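Local atomic coordinates of methyltransferase (Geobacter sulfurreducens PCA, PDB entry 3C3P), a protein that probably transfers a methyl group from S-adenosylmethionine to an oxygen atom of an acceptor whose identity is not established. Residues E29-E34 with D65-A70; G45-L50 with V197-G202. All coordinates share one frame; numbering follows the deposited sequence. Where two conformers were deposited one is given.

Interaction 1: residues E29-E34 with D65-A70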
# COMPACT_ATOMS: atom_id res chain seq x y z
N GLU A 29 22.00 0.59 8.89
CA GLU A 29 21.90 -0.88 8.92
C GLU A 29 23.02 -1.49 9.73
O GLU A 29 22.81 -2.31 10.61
CB GLU A 29 22.00 -1.44 7.51
CG GLU A 29 20.80 -1.11 6.62
CD GLU A 29 21.00 -1.46 5.15
OE1 GLU A 29 22.09 -1.97 4.79
OE2 GLU A 29 20.07 -1.21 4.35
N GLN A 30 24.23 -1.08 9.38
CA GLN A 30 25.45 -1.54 10.06
C GLN A 30 25.48 -1.18 11.53
O GLN A 30 25.98 -1.94 12.36
CB GLN A 30 26.71 -0.97 9.40
CG GLN A 30 27.22 -1.75 8.20
CD GLN A 30 27.82 -3.08 8.62
OE1 GLN A 30 27.87 -3.41 9.81
NE2 GLN A 30 28.29 -3.85 7.65
N ILE A 31 24.94 -0.02 11.85
CA ILE A 31 24.92 0.46 13.24
C ILE A 31 23.91 -0.39 13.99
O ILE A 31 24.05 -0.67 15.18
CB ILE A 31 24.53 1.92 13.37
CG1 ILE A 31 25.71 2.81 12.98
CG2 ILE A 31 24.18 2.20 14.81
CD1 ILE A 31 25.41 4.29 12.99
N ALA A 32 22.90 -0.82 13.25
CA ALA A 32 21.83 -1.65 13.78
C ALA A 32 22.37 -3.04 14.06
O ALA A 32 22.07 -3.67 15.08
CB ALA A 32 20.65 -1.74 12.79
N ARG A 33 23.20 -3.48 13.13
CA ARG A 33 23.82 -4.80 13.20
C ARG A 33 24.89 -4.87 14.28
O ARG A 33 25.21 -5.95 14.77
CB ARG A 33 24.44 -5.19 11.84
N GLU A 34 25.42 -3.72 14.68
CA GLU A 34 26.48 -3.69 15.69
C GLU A 34 25.89 -3.50 17.08
O GLU A 34 26.47 -3.92 18.08
CB GLU A 34 27.52 -2.60 15.40
CG GLU A 34 27.14 -1.22 15.89
CD GLU A 34 28.18 -0.18 15.52
OE1 GLU A 34 28.86 -0.37 14.48
OE2 GLU A 34 28.29 0.85 16.24
N ASP A 65 11.05 3.25 18.15
CA ASP A 65 11.67 3.26 16.84
C ASP A 65 13.19 3.14 16.92
O ASP A 65 13.93 4.10 17.17
CB ASP A 65 11.24 4.54 16.10
CG ASP A 65 11.61 4.53 14.64
OD1 ASP A 65 11.89 3.45 14.09
OD2 ASP A 65 11.57 5.61 14.01
N GLY A 66 13.62 1.89 16.70
CA GLY A 66 15.02 1.53 16.67
C GLY A 66 15.77 2.37 15.65
O GLY A 66 15.49 2.32 14.43
N LEU A 67 16.70 3.15 16.19
CA LEU A 67 17.58 4.05 15.44
C LEU A 67 16.83 5.11 14.65
O LEU A 67 17.42 5.81 13.83
CB LEU A 67 18.49 3.27 14.49
CG LEU A 67 19.44 2.23 15.09
CD1 LEU A 67 20.22 1.62 13.95
CD2 LEU A 67 20.37 2.82 16.13
N GLY A 68 15.55 5.27 14.94
CA GLY A 68 14.72 6.24 14.21
C GLY A 68 14.53 5.81 12.76
O GLY A 68 14.24 6.62 11.88
N CYS A 69 14.66 4.52 12.52
CA CYS A 69 14.53 4.02 11.15
C CYS A 69 13.17 4.30 10.49
O CYS A 69 13.09 4.76 9.34
CB CYS A 69 14.83 2.53 11.09
SG CYS A 69 14.76 1.88 9.41
N ALA A 70 12.09 4.02 11.20
CA ALA A 70 10.73 4.23 10.68
C ALA A 70 10.48 5.71 10.46
O ALA A 70 9.94 6.14 9.43
CB ALA A 70 9.67 3.64 11.64
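Helix 23-34 passes the turn that follows strand 59-63 with Ala32 and Leu67 as the closest residues, their CA atoms 7.3 Å apart, and no hydrogen bond joins the two segments. The bridge is the forked end of Leu67. Ile31 CG2 sits across this fork, 4.1 Å from both Leu67 CD1 and Leu67 CD2, and CD1 alone also reaches the wall of the helix at Ala32, 3.6 Å from that residue's CB and equally near its CA. Ile31 offers this methyl because CG2 stands opposite the backbone N (chi1 -77° for CG1). Met28 and Ile37 add further apolar cover around the leucine.

Leu67 has left-handed backbone angles (phi 60°, psi 13°), within a tight turn in which Gly68 N bonds to Asp65 O and Cys69 N to Gly66 O. Gly68 then takes the N-cap position of helix 69-75. Asp65 OD1 receives Ala70 N through its syn lone pair at 3.0 Å, and its OD2 reaches Ser71 OG, tying the turn to the first residues of that helix. The run Gly66-Leu67-Gly68 is consistent with the glycine-rich loop that lies at the cofactor in class I methyltransferases. Across the contact itself the chemistry is purely apolar: shape and burial hold helix and loop together, whereas hydrogen bonds fix the form of the loop.

Interaction 2: residues G45-L50 with V197-G202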
# COMPACT_ATOMS: atom_id res chain seq x y z
N GLY A 45 10.63 -0.21 4.20
CA GLY A 45 10.73 1.23 4.36
C GLY A 45 10.17 1.93 3.13
O GLY A 45 9.48 2.93 3.24
N ARG A 46 10.48 1.38 1.96
CA ARG A 46 10.00 1.98 0.69
C ARG A 46 8.46 1.95 0.65
O ARG A 46 7.81 2.88 0.21
CB ARG A 46 10.62 1.29 -0.54
CG ARG A 46 12.12 1.57 -0.69
CD ARG A 46 12.73 0.93 -1.93
NE ARG A 46 12.15 1.39 -3.19
CZ ARG A 46 12.53 2.50 -3.82
NH1 ARG A 46 13.47 3.26 -3.30
NH2 ARG A 46 11.96 2.87 -4.94
N LEU A 47 7.88 0.90 1.21
CA LEU A 47 6.41 0.78 1.24
C LEU A 47 5.88 1.83 2.18
O LEU A 47 4.86 2.45 1.88
CB LEU A 47 5.93 -0.58 1.70
CG LEU A 47 4.40 -0.73 1.76
CD1 LEU A 47 3.77 -0.55 0.38
CD2 LEU A 47 4.04 -2.07 2.41
N LEU A 48 6.57 2.05 3.29
CA LEU A 48 6.15 3.06 4.27
C LEU A 48 6.12 4.43 3.61
O LEU A 48 5.19 5.21 3.75
CB LEU A 48 7.08 3.14 5.47
CG LEU A 48 7.14 1.92 6.41
CD1 LEU A 48 8.02 2.21 7.66
CD2 LEU A 48 5.78 1.49 6.87
N TYR A 49 7.21 4.72 2.93
CA TYR A 49 7.33 5.99 2.19
C TYR A 49 6.18 6.19 1.20
O TYR A 49 5.55 7.23 1.18
CB TYR A 49 8.66 6.07 1.43
CG TYR A 49 8.81 7.36 0.60
CD1 TYR A 49 9.35 8.52 1.16
CD2 TYR A 49 8.39 7.41 -0.72
CE1 TYR A 49 9.49 9.69 0.40
CE2 TYR A 49 8.50 8.57 -1.48
CZ TYR A 49 9.05 9.71 -0.91
OH TYR A 49 9.15 10.84 -1.69
N LEU A 50 5.91 5.17 0.40
CA LEU A 50 4.88 5.26 -0.62
C LEU A 50 3.51 5.46 0.00
O LEU A 50 2.72 6.30 -0.44
CB LEU A 50 4.92 4.07 -1.60
CG LEU A 50 3.97 4.26 -2.80
CD1 LEU A 50 4.56 3.74 -4.14
CD2 LEU A 50 2.57 3.65 -2.47
N VAL A 197 0.17 -7.23 3.68
CA VAL A 197 1.02 -7.36 2.50
C VAL A 197 2.27 -8.14 2.95
O VAL A 197 2.94 -7.85 3.94
CB VAL A 197 1.30 -6.04 1.75
CG1 VAL A 197 -0.04 -5.43 1.23
CG2 VAL A 197 2.08 -5.06 2.60
N PRO A 198 2.57 -9.18 2.20
CA PRO A 198 3.70 -9.94 2.69
C PRO A 198 5.10 -9.47 2.28
O PRO A 198 5.87 -10.25 1.70
CB PRO A 198 3.41 -11.34 2.17
CG PRO A 198 2.66 -11.14 1.00
CD PRO A 198 1.84 -9.89 1.16
N VAL A 199 5.36 -8.19 2.56
CA VAL A 199 6.67 -7.56 2.31
C VAL A 199 7.46 -7.68 3.61
O VAL A 199 6.94 -7.51 4.69
CB VAL A 199 6.60 -6.07 1.87
CG1 VAL A 199 5.96 -5.20 2.93
CG2 VAL A 199 8.00 -5.54 1.56
N GLY A 200 8.74 -8.02 3.50
CA GLY A 200 9.58 -8.18 4.69
C GLY A 200 9.06 -9.27 5.64
O GLY A 200 8.90 -10.41 5.27
N ASN A 201 8.80 -8.86 6.86
CA ASN A 201 8.29 -9.74 7.91
C ASN A 201 6.74 -9.71 7.99
O ASN A 201 6.13 -10.24 8.92
CB ASN A 201 8.91 -9.36 9.26
CG ASN A 201 10.41 -9.61 9.30
OD1 ASN A 201 10.96 -10.44 8.56
ND2 ASN A 201 11.08 -8.91 10.21
N GLY A 202 6.15 -9.08 6.98
CA GLY A 202 4.69 -8.92 6.86
C GLY A 202 4.28 -7.59 7.42
O GLY A 202 4.76 -7.17 8.47
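Where Leu47 meets Val197 and Val199 no flat group takes part; the planar side chains of both segments serve other partners. The Tyr49 ring meets the ring of Phe193 of the second subunit with the planes at about 45°, and its OH bonds to Arg53. Arg46 sends its guanidinium NH2 to Thr194 O of that same subunit, and the Asn201 amide uses OD1 for Arg163 NE and ND2 for Asn160 OD1.

The contact proper is made by one methyl of Leu47. With CG anti to the backbone N (chi1 180°), the side chain leans out from helix 42-55 and sets CD2 into the notch between two valines, 3.6 Å from Val197 CG2 and 3.7 Å from Val199 CG1. Each valine has a second conformer, so which methyl meets Leu47 is not certain; in this pair each presents the methyl that stands between its own N and carbonyl carbon. The residue separating them, Pro198, is the centre of an inverse gamma turn. A type II' turn follows, closed by Gly202 N on Val199 O at 2.9 Å, with Gly200 at positive phi.

These turns connect the antiparallel strands 192-197 and 203-208, which the backbone pairing of Val197 with Val203 joins. Helix 42-55 thus packs on the hairpin end at the edge of the sheet, Val199 also touching Gln43 and Thr44, while Pro198 faces Pro198 of the second subunit and Leu48 packs on Phe74 of helix 69-75.

How the interactions relate
The segments alternate along the chain: 29-34, 45-50, 65-70, then 197-202 far downstream. Interactions 1 and 2 have centres 16 Å apart, and their nearest atoms, about 5 Å apart, do not touch. Successive helices, 23-34 and 42-55, each contribute one side; the other sides come from different parts of the sheet, the loop after strand 59-63 and the turn leading from edge strand 192-197 into 203-208, the one strand that runs against the others. The strand order 3-2-1-4-5-7-6 is that of the Rossmann-like class I methyltransferases. The N-terminal helices are thereby packed against both the probable cofactor loop and the C-terminal hairpin, the latter close to the second subunit.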